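Local coordinates for protein Poly(A) RNA polymerase GLD2 (Rattus norvegicus, PDB 6LBK) that probably adds successive AMP units from ATP to the 3' ends of selected cytoplasmic mRNAs, and single nucleotides to certain microRNAs, at residues R92-G97 against V182-T187; S98-F103 against N186-R191; S226-L231 against T335-A340. The protein carries 1 engineered substitution. All blocks are in the same frame, centred on the assembly; numbering follows the deposited sequence.

Interaction 1: R92-G97 against V182-T187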
loop_
_atom_site.group_PDB
_atom_site.type_symbol
_atom_site.label_atom_id
_atom_site.label_comp_id
_atom_site.label_asym_id
_atom_site.label_seq_id
_atom_site.Cartn_x
_atom_site.Cartn_y
_atom_site.Cartn_z
ATOM N N ARG A 92 -9.990 18.565 8.950
ATOM C CA ARG A 92 -8.648 18.560 8.381
ATOM C C ARG A 92 -8.519 17.459 7.330
ATOM O O ARG A 92 -9.115 16.388 7.455
ATOM C CB ARG A 92 -7.595 18.376 9.470
ATOM C CG ARG A 92 -6.216 18.858 9.091
ATOM C CD ARG A 92 -5.248 18.644 10.242
ATOM N NE ARG A 92 -5.604 19.425 11.430
ATOM C CZ ARG A 92 -6.228 18.941 12.505
ATOM N NH1 ARG A 92 -6.578 17.659 12.559
ATOM N NH2 ARG A 92 -6.496 19.741 13.534
ATOM N N LEU A 93 -7.669 17.700 6.334
ATOM C CA LEU A 93 -7.517 16.817 5.183
ATOM C C LEU A 93 -6.102 16.243 5.163
ATOM O O LEU A 93 -5.120 16.999 5.102
ATOM C CB LEU A 93 -7.789 17.599 3.903
ATOM C CG LEU A 93 -8.016 16.801 2.635
ATOM C CD1 LEU A 93 -9.064 15.800 2.965
ATOM C CD2 LEU A 93 -8.466 17.745 1.525
ATOM N N PHE A 94 -5.992 14.915 5.193
ATOM C CA PHE A 94 -4.705 14.239 5.314
ATOM C C PHE A 94 -4.355 13.492 4.041
ATOM O O PHE A 94 -5.175 12.714 3.534
ATOM C CB PHE A 94 -4.718 13.247 6.472
ATOM C CG PHE A 94 -4.640 13.881 7.805
ATOM C CD1 PHE A 94 -5.755 14.454 8.388
ATOM C CD2 PHE A 94 -3.454 13.870 8.504
ATOM C CE1 PHE A 94 -5.672 15.018 9.654
ATOM C CE2 PHE A 94 -3.359 14.448 9.763
ATOM C CZ PHE A 94 -4.467 15.021 10.343
ATOM N N LEU A 95 -3.123 13.666 3.561
ATOM C CA LEU A 95 -2.602 12.719 2.577
ATOM C C LEU A 95 -2.288 11.413 3.278
ATOM O O LEU A 95 -1.716 11.419 4.369
ATOM C CB LEU A 95 -1.345 13.242 1.898
ATOM C CG LEU A 95 -1.540 13.750 0.464
ATOM C CD1 LEU A 95 -0.230 14.206 -0.161
ATOM C CD2 LEU A 95 -2.185 12.700 -0.385
ATOM N N VAL A 96 -2.705 10.301 2.669
ATOM C CA VAL A 96 -2.527 8.955 3.206
ATOM C C VAL A 96 -2.156 7.996 2.067
ATOM O O VAL A 96 -2.297 8.311 0.884
ATOM C CB VAL A 96 -3.813 8.479 3.914
ATOM C CG1 VAL A 96 -4.099 9.334 5.122
ATOM C CG2 VAL A 96 -5.003 8.539 2.946
ATOM N N GLY A 97 -1.651 6.814 2.429
ATOM C CA GLY A 97 -1.414 5.781 1.433
ATOM C C GLY A 97 -0.108 5.938 0.668
ATOM O O GLY A 97 0.889 6.465 1.179
ATOM N N VAL A 182 -7.701 5.064 10.413
ATOM C CA VAL A 182 -6.667 4.031 10.454
ATOM C C VAL A 182 -5.680 4.189 9.296
ATOM O O VAL A 182 -4.476 3.930 9.448
ATOM C CB VAL A 182 -7.311 2.626 10.482
ATOM C CG1 VAL A 182 -8.077 2.344 9.208
ATOM C CG2 VAL A 182 -6.247 1.559 10.679
ATOM N N GLY A 183 -6.157 4.680 8.150
ATOM C CA GLY A 183 -5.268 4.910 7.024
ATOM C C GLY A 183 -4.199 5.952 7.304
ATOM O O GLY A 183 -3.100 5.874 6.751
ATOM N N ILE A 184 -4.499 6.945 8.163
ATOM C CA ILE A 184 -3.442 7.845 8.622
ATOM C C ILE A 184 -2.404 7.070 9.434
ATOM O O ILE A 184 -1.197 7.124 9.140
ATOM C CB ILE A 184 -4.017 9.036 9.412
ATOM C CG1 ILE A 184 -4.904 9.943 8.538
ATOM C CG2 ILE A 184 -2.889 9.841 10.052
ATOM C CD1 ILE A 184 -5.747 10.898 9.322
ATOM N N ARG A 185 -2.857 6.255 10.397
ATOM C CA ARG A 185 -1.906 5.535 11.250
ATOM C C ARG A 185 -1.001 4.613 10.435
ATOM O O ARG A 185 0.237 4.718 10.491
ATOM C CB ARG A 185 -2.642 4.740 12.328
ATOM C CG ARG A 185 -3.496 5.623 13.212
ATOM C CD ARG A 185 -3.706 5.064 14.593
ATOM N NE ARG A 185 -4.392 6.078 15.385
ATOM C CZ ARG A 185 -3.773 7.035 16.066
ATOM N NH1 ARG A 185 -2.450 7.102 16.068
ATOM N NH2 ARG A 185 -4.474 7.929 16.734
ATOM N N ASN A 186 -1.589 3.760 9.602
ATOM C CA ASN A 186 -0.718 2.813 8.930
ATOM C C ASN A 186 0.142 3.490 7.876
ATOM O O ASN A 186 1.244 2.990 7.606
ATOM C CB ASN A 186 -1.513 1.643 8.348
ATOM C CG ASN A 186 -2.590 2.070 7.383
ATOM O OD1 ASN A 186 -2.399 2.981 6.573
ATOM N ND2 ASN A 186 -3.737 1.394 7.448
ATOM N N THR A 187 -0.277 4.682 7.386
ATOM C CA THR A 187 0.593 5.413 6.459
ATOM C C THR A 187 1.981 5.568 7.052
ATOM O O THR A 187 2.989 5.355 6.362
ATOM C CB THR A 187 0.022 6.789 6.086
ATOM O OG1 THR A 187 -1.073 6.628 5.176
ATOM C CG2 THR A 187 1.088 7.617 5.396
#
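Ile184, on the first turn of helix 182-194, reaches across to Phe94 and Val96 on the edge strand of the five-stranded sheet. Its CB stays back on the helix flank, and its two branches divide. CG1 is anti to the carbonyl carbon (chi1 -65°), which sends this longer arm to the strand. There CG1 meets Val96 CG1 at 3.6 Å and passes Phe94 CB at 3.9 Å. At the tip, Ile184 CD1 comes down on one face of the Phe94 ring as a CH-pi contact, 3.8 Å from the centroid and displaced toward the rim, with the two side chains nearly at right angles. Isoleucine suits this place, since the single methyl at the end of the longer arm can be set down over the ring face while CG1 packs on the valine.

Polar contacts take over at Gly97. Gly97 N donates to Thr187 OG1 at 2.8 Å, an almost straight bond (170°), and the same hydroxyl donates its own hydrogen to Gly183 O at 2.7 Å. Gly183 O also accepts the helical bond from Thr187 N, so a single carbonyl takes two donors. A threonine is apt here because its hydroxyl can accept from the backbone of Gly97 while donating back into the helix. Gly97 has a positive phi of 82°, which favours glycine. Val96 lies against this hydroxyl, its CB 3.5 Å from Thr187 OG1.

Gly97 and Ser98 match the Gly-Ser signature of the nucleotidyltransferase fold, and Val96 lies beside Asp111, by similarity a catalytic magnesium ligand. The contact therefore seats the start of the signature loop of the palm domain against a helix.

Interaction 2: S98-F103 against N186-R191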
loop_
_atom_site.group_PDB
_atom_site.type_symbol
_atom_site.label_atom_id
_atom_site.label_comp_id
_atom_site.label_asym_id
_atom_site.label_seq_id
_atom_site.Cartn_x
_atom_site.Cartn_y
_atom_site.Cartn_z
ATOM N N SER A 98 -0.126 5.473 -0.593
ATOM C CA SER A 98 1.081 5.468 -1.420
ATOM C C SER A 98 1.719 6.845 -1.555
ATOM O O SER A 98 2.948 6.947 -1.687
ATOM C CB SER A 98 0.751 4.922 -2.790
ATOM O OG SER A 98 0.307 3.576 -2.656
ATOM N N SER A 99 0.913 7.916 -1.546
ATOM C CA SER A 99 1.476 9.256 -1.677
ATOM C C SER A 99 2.444 9.569 -0.550
ATOM O O SER A 99 3.442 10.263 -0.763
ATOM C CB SER A 99 0.357 10.284 -1.733
ATOM O OG SER A 99 -0.512 9.953 -2.802
ATOM N N LEU A 100 2.242 8.983 0.620
ATOM C CA LEU A 100 3.081 9.331 1.750
ATOM C C LEU A 100 3.711 8.151 2.487
ATOM O O LEU A 100 4.658 8.376 3.243
ATOM C CB LEU A 100 2.257 10.177 2.733
ATOM C CG LEU A 100 2.915 11.463 3.190
ATOM C CD1 LEU A 100 3.570 12.211 2.023
ATOM C CD2 LEU A 100 1.780 12.279 3.776
ATOM N N ASN A 101 3.279 6.910 2.249
ATOM C CA ASN A 101 3.807 5.766 2.994
ATOM C C ASN A 101 5.169 5.289 2.492
ATOM O O ASN A 101 5.637 4.246 2.944
ATOM C CB ASN A 101 2.811 4.591 2.956
ATOM C CG ASN A 101 2.675 3.968 1.572
ATOM O OD1 ASN A 101 3.498 4.200 0.692
ATOM N ND2 ASN A 101 1.605 3.224 1.365
ATOM N N GLY A 102 5.784 5.982 1.536
ATOM C CA GLY A 102 7.074 5.595 1.002
ATOM C C GLY A 102 7.049 4.586 -0.126
ATOM O O GLY A 102 8.100 4.328 -0.719
ATOM N N PHE A 103 5.894 4.053 -0.489
ATOM C CA PHE A 103 5.818 3.072 -1.566
ATOM C C PHE A 103 5.076 3.626 -2.783
ATOM O O PHE A 103 4.323 2.913 -3.457
ATOM C CB PHE A 103 5.173 1.773 -1.078
ATOM C CG PHE A 103 5.842 1.171 0.112
ATOM C CD1 PHE A 103 7.160 0.794 0.066
ATOM C CD2 PHE A 103 5.143 0.956 1.272
ATOM C CE1 PHE A 103 7.776 0.222 1.177
ATOM C CE2 PHE A 103 5.743 0.394 2.369
ATOM C CZ PHE A 103 7.060 0.023 2.326
ATOM N N ASN A 186 -1.589 3.760 9.602
ATOM C CA ASN A 186 -0.718 2.813 8.930
ATOM C C ASN A 186 0.142 3.490 7.876
ATOM O O ASN A 186 1.244 2.990 7.606
ATOM C CB ASN A 186 -1.513 1.643 8.348
ATOM C CG ASN A 186 -2.590 2.070 7.383
ATOM O OD1 ASN A 186 -2.399 2.981 6.573
ATOM N ND2 ASN A 186 -3.737 1.394 7.448
ATOM N N THR A 187 -0.277 4.682 7.386
ATOM C CA THR A 187 0.593 5.413 6.459
ATOM C C THR A 187 1.981 5.568 7.052
ATOM O O THR A 187 2.989 5.355 6.362
ATOM C CB THR A 187 0.022 6.789 6.086
ATOM O OG1 THR A 187 -1.073 6.628 5.176
ATOM C CG2 THR A 187 1.088 7.617 5.396
ATOM N N PHE A 188 2.048 5.917 8.338
ATOM C CA PHE A 188 3.333 6.197 8.945
ATOM C C PHE A 188 3.958 4.966 9.575
ATOM O O PHE A 188 5.180 4.949 9.770
ATOM C CB PHE A 188 3.181 7.365 9.933
ATOM C CG PHE A 188 2.762 8.608 9.241
ATOM C CD1 PHE A 188 3.667 9.285 8.424
ATOM C CD2 PHE A 188 1.455 9.047 9.300
ATOM C CE1 PHE A 188 3.287 10.394 7.717
ATOM C CE2 PHE A 188 1.063 10.187 8.606
ATOM C CZ PHE A 188 1.980 10.856 7.807
ATOM N N LEU A 189 3.164 3.916 9.831
ATOM C CA LEU A 189 3.765 2.614 10.090
ATOM C C LEU A 189 4.546 2.165 8.873
ATOM O O LEU A 189 5.768 1.997 8.929
ATOM C CB LEU A 189 2.678 1.604 10.439
ATOM C CG LEU A 189 3.070 0.151 10.572
ATOM C CD1 LEU A 189 3.995 0.034 11.749
ATOM C CD2 LEU A 189 1.800 -0.589 10.798
ATOM N N LEU A 190 3.854 2.105 7.732
ATOM C CA LEU A 190 4.433 1.639 6.478
ATOM C C LEU A 190 5.593 2.514 6.051
ATOM O O LEU A 190 6.647 2.008 5.628
ATOM C CB LEU A 190 3.358 1.639 5.390
ATOM C CG LEU A 190 2.695 0.297 5.061
ATOM C CD1 LEU A 190 2.062 -0.370 6.279
ATOM C CD2 LEU A 190 1.706 0.476 3.902
ATOM N N ARG A 191 5.441 3.827 6.216
ATOM C CA ARG A 191 6.523 4.741 5.876
ATOM C C ARG A 191 7.776 4.427 6.685
ATOM O O ARG A 191 8.889 4.454 6.148
ATOM C CB ARG A 191 6.080 6.199 6.094
ATOM C CG ARG A 191 7.198 7.206 5.906
ATOM C CD ARG A 191 6.715 8.616 5.740
ATOM N NE ARG A 191 7.835 9.532 5.523
ATOM C CZ ARG A 191 8.271 9.946 4.332
ATOM N NH1 ARG A 191 9.314 10.767 4.267
ATOM N NH2 ARG A 191 7.674 9.543 3.211
#
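Asn101 and Leu190 lie side by side and point the same way, while the ring of Phe103 crosses Leu190 at about a right angle. Leu190 is the middle member: its CD2 touches Asn101 ND2 at 3.7 Å, and its CB meets Phe103 CE2 at 4.0 Å. Asn101 folds back over its own loop, CG lying between the backbone N and the carbonyl carbon (chi1 69°). That turn lets OD1 accept from Phe103 N at 2.7 Å, an Asx turn for which asparagine is well suited. Gly102 completes the bend at backbone angles that call for glycine.

Arg191, extended from CG to NE, runs alongside the Leu100 carbonyl, and the turn about the last torsion (chi4 96°) brings NH2 to Leu100 O at 3.2 Å. The bond is bent to 155°: Leu100 O lies near the guanidinium edge but slightly out of its plane, and the donor is tilted from the carbonyl plane. Arg191 CA offers its hydrogen to Asn101 O at 3.1 Å. An alanine here would remove the guanidinium and is likely to leave the Leu100 carbonyl without this donor, and the loop less firmly tied to the helix. Leu100 packs its CB on Thr187 CG2 at 3.9 Å, a methyl that also lies over the centre of the Phe188 ring.

Around this loop, Phe103 also packs on Val200, Arg201 and Val204 of helix 200-213, while both Phe103 and Leu190 touch Val230 of helix 226-239. Leu100 reaches back to Leu95 of strand 91-96, so the loop is wedged between sheet and helices.

Interaction 3: S226-L231 against T335-A340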
loop_
_atom_site.group_PDB
_atom_site.type_symbol
_atom_site.label_atom_id
_atom_site.label_comp_id
_atom_site.label_asym_id
_atom_site.label_seq_id
_atom_site.Cartn_x
_atom_site.Cartn_y
_atom_site.Cartn_z
ATOM N N SER A 226 -3.270 -3.144 -3.068
ATOM C CA SER A 226 -1.888 -2.711 -2.917
ATOM C C SER A 226 -1.438 -2.868 -1.478
ATOM O O SER A 226 -0.294 -3.262 -1.215
ATOM C CB SER A 226 -1.754 -1.260 -3.350
ATOM O OG SER A 226 -1.698 -1.161 -4.760
ATOM N N TYR A 227 -2.333 -2.555 -0.533
ATOM C CA TYR A 227 -2.016 -2.685 0.885
ATOM C C TYR A 227 -1.777 -4.142 1.262
ATOM O O TYR A 227 -0.872 -4.442 2.052
ATOM C CB TYR A 227 -3.140 -2.081 1.721
ATOM C CG TYR A 227 -2.870 -1.909 3.204
ATOM C CD1 TYR A 227 -1.618 -1.519 3.672
ATOM C CD2 TYR A 227 -3.895 -2.087 4.142
ATOM C CE1 TYR A 227 -1.383 -1.331 5.040
ATOM C CE2 TYR A 227 -3.673 -1.903 5.506
ATOM C CZ TYR A 227 -2.408 -1.517 5.949
ATOM O OH TYR A 227 -2.185 -1.316 7.302
ATOM N N SER A 228 -2.581 -5.061 0.716
ATOM C CA SER A 228 -2.340 -6.479 0.966
ATOM C C SER A 228 -0.959 -6.881 0.491
ATOM O O SER A 228 -0.205 -7.531 1.220
ATOM C CB SER A 228 -3.388 -7.324 0.266
ATOM O OG SER A 228 -4.644 -7.149 0.883
ATOM N N LEU A 229 -0.598 -6.472 -0.727
ATOM C CA LEU A 229 0.719 -6.805 -1.264
ATOM C C LEU A 229 1.828 -6.244 -0.393
ATOM O O LEU A 229 2.810 -6.932 -0.118
ATOM C CB LEU A 229 0.872 -6.276 -2.684
ATOM C CG LEU A 229 0.519 -7.127 -3.875
ATOM C CD1 LEU A 229 0.761 -6.248 -5.048
ATOM C CD2 LEU A 229 1.419 -8.354 -3.932
ATOM N N VAL A 230 1.748 -4.956 -0.063
ATOM C CA VAL A 230 2.760 -4.317 0.774
ATOM C C VAL A 230 2.918 -5.078 2.061
ATOM O O VAL A 230 4.031 -5.279 2.543
ATOM C CB VAL A 230 2.408 -2.834 1.047
ATOM C CG1 VAL A 230 3.431 -2.234 1.981
ATOM C CG2 VAL A 230 2.396 -2.047 -0.252
ATOM N N LEU A 231 1.814 -5.493 2.655
ATOM C CA LEU A 231 1.896 -6.260 3.891
ATOM C C LEU A 231 2.499 -7.624 3.630
ATOM O O LEU A 231 3.161 -8.174 4.503
ATOM C CB LEU A 231 0.501 -6.391 4.532
ATOM C CG LEU A 231 -0.207 -5.143 5.107
ATOM C CD1 LEU A 231 -1.561 -5.482 5.756
ATOM C CD2 LEU A 231 0.647 -4.372 6.098
ATOM N N THR A 335 -8.810 -7.002 10.867
ATOM C CA THR A 335 -9.663 -7.239 9.707
ATOM C C THR A 335 -8.810 -7.728 8.537
ATOM O O THR A 335 -7.598 -7.500 8.481
ATOM C CB THR A 335 -10.469 -5.973 9.321
ATOM O OG1 THR A 335 -9.594 -4.849 9.170
ATOM C CG2 THR A 335 -11.540 -5.626 10.350
ATOM N N ASN A 336 -9.470 -8.397 7.591
ATOM C CA ASN A 336 -8.820 -9.017 6.438
ATOM C C ASN A 336 -8.674 -8.000 5.310
ATOM O O ASN A 336 -9.678 -7.568 4.733
ATOM C CB ASN A 336 -9.616 -10.224 5.957
ATOM C CG ASN A 336 -8.937 -10.951 4.810
ATOM O OD1 ASN A 336 -7.754 -10.739 4.533
ATOM N ND2 ASN A 336 -9.679 -11.824 4.142
ATOM N N THR A 337 -7.426 -7.614 4.987
ATOM C CA THR A 337 -7.208 -6.646 3.919
ATOM C C THR A 337 -7.467 -7.238 2.540
ATOM O O THR A 337 -7.841 -6.502 1.611
ATOM C CB THR A 337 -5.781 -6.115 3.970
ATOM O OG1 THR A 337 -4.889 -7.181 3.605
ATOM C CG2 THR A 337 -5.444 -5.579 5.351
ATOM N N ALA A 338 -7.261 -8.546 2.375
ATOM C CA ALA A 338 -7.495 -9.224 1.107
ATOM C C ALA A 338 -8.912 -9.763 1.019
ATOM O O ALA A 338 -9.193 -10.642 0.193
ATOM C CB ALA A 338 -6.488 -10.356 0.901
ATOM N N ARG A 339 -9.800 -9.246 1.862
ATOM C CA ARG A 339 -11.204 -9.631 1.872
ATOM C C ARG A 339 -11.836 -9.546 0.491
ATOM O O ARG A 339 -12.837 -10.221 0.242
ATOM C CB ARG A 339 -11.941 -8.733 2.862
ATOM C CG ARG A 339 -13.408 -9.031 3.092
ATOM C CD ARG A 339 -13.970 -8.168 4.243
ATOM N NE ARG A 339 -13.739 -8.741 5.571
ATOM C CZ ARG A 339 -13.136 -8.114 6.580
ATOM N NH1 ARG A 339 -12.700 -6.868 6.430
ATOM N NH2 ARG A 339 -12.973 -8.733 7.746
ATOM N N ALA A 340 -11.272 -8.732 -0.408
ATOM C CA ALA A 340 -11.794 -8.590 -1.761
ATOM C C ALA A 340 -11.597 -9.838 -2.611
ATOM O O ALA A 340 -12.239 -9.962 -3.656
ATOM C CB ALA A 340 -11.122 -7.401 -2.452
#
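Ser228 and Thr337 join hydroxyl to hydroxyl, OG to OG1 at 2.7 Å, in the hydrogen bond that links helix 226-239 to the loop leading to helix 344-363. Thr337 OG1 stands between its own backbone N and carbonyl carbon (chi1 69°), a rotation that faces the hydroxyl to Ser228 and turns the methyl toward Tyr227 and Leu231. Ser228 OG has a second partner in Ser225 OG. A serine suits this buried, closely approached helix flank, being small enough for the two backbones to come within 5.7 Å between Ser228 CA and Thr337 CA.

The apolar share is carried by Thr337 CG2, which touches Leu231 CD1 at 3.9 Å and Tyr227 CD2 at 4.0 Å. Leu231 CD1 in turn covers the centre of one face of the Tyr227 ring, so methyl, leucine and ring pack together. The phenol oxygen of Tyr227 goes elsewhere, to Glu330.

Within the loop, a type I beta turn runs from Asn336 to Arg339. Asn336 OD1 takes Ala338 N from above its carbonyl plane, forming an Asx turn, and also accepts from Val328 N.

Threonine thus serves both halves of the contact from one branched carbon: its hydroxyl meets a polar mate in a buried setting, while its methyl fills the hydrophobic side.

How the interactions relate
Interactions 1 and 2 are neighbours, their centres about 8 Å apart: both use helix 182-194, share Asn186 and Thr187, and take consecutive pieces of chain, strand 91-96 and the loop after it. All four of their segments belong to the palm region. Interaction 3 follows later in the sequence, its centre about 16 Å from that of interaction 1 and 14 Å from that of interaction 2. Helix 226-239 connects it to them, through Val230 against Phe103 and Leu190, and Tyr227 beside Asn186. Helix 182-194 thus carries the sheet edge and the signature loop and also meets helix 226-239, near Asp111, a catalytic magnesium ligand inferred by similarity.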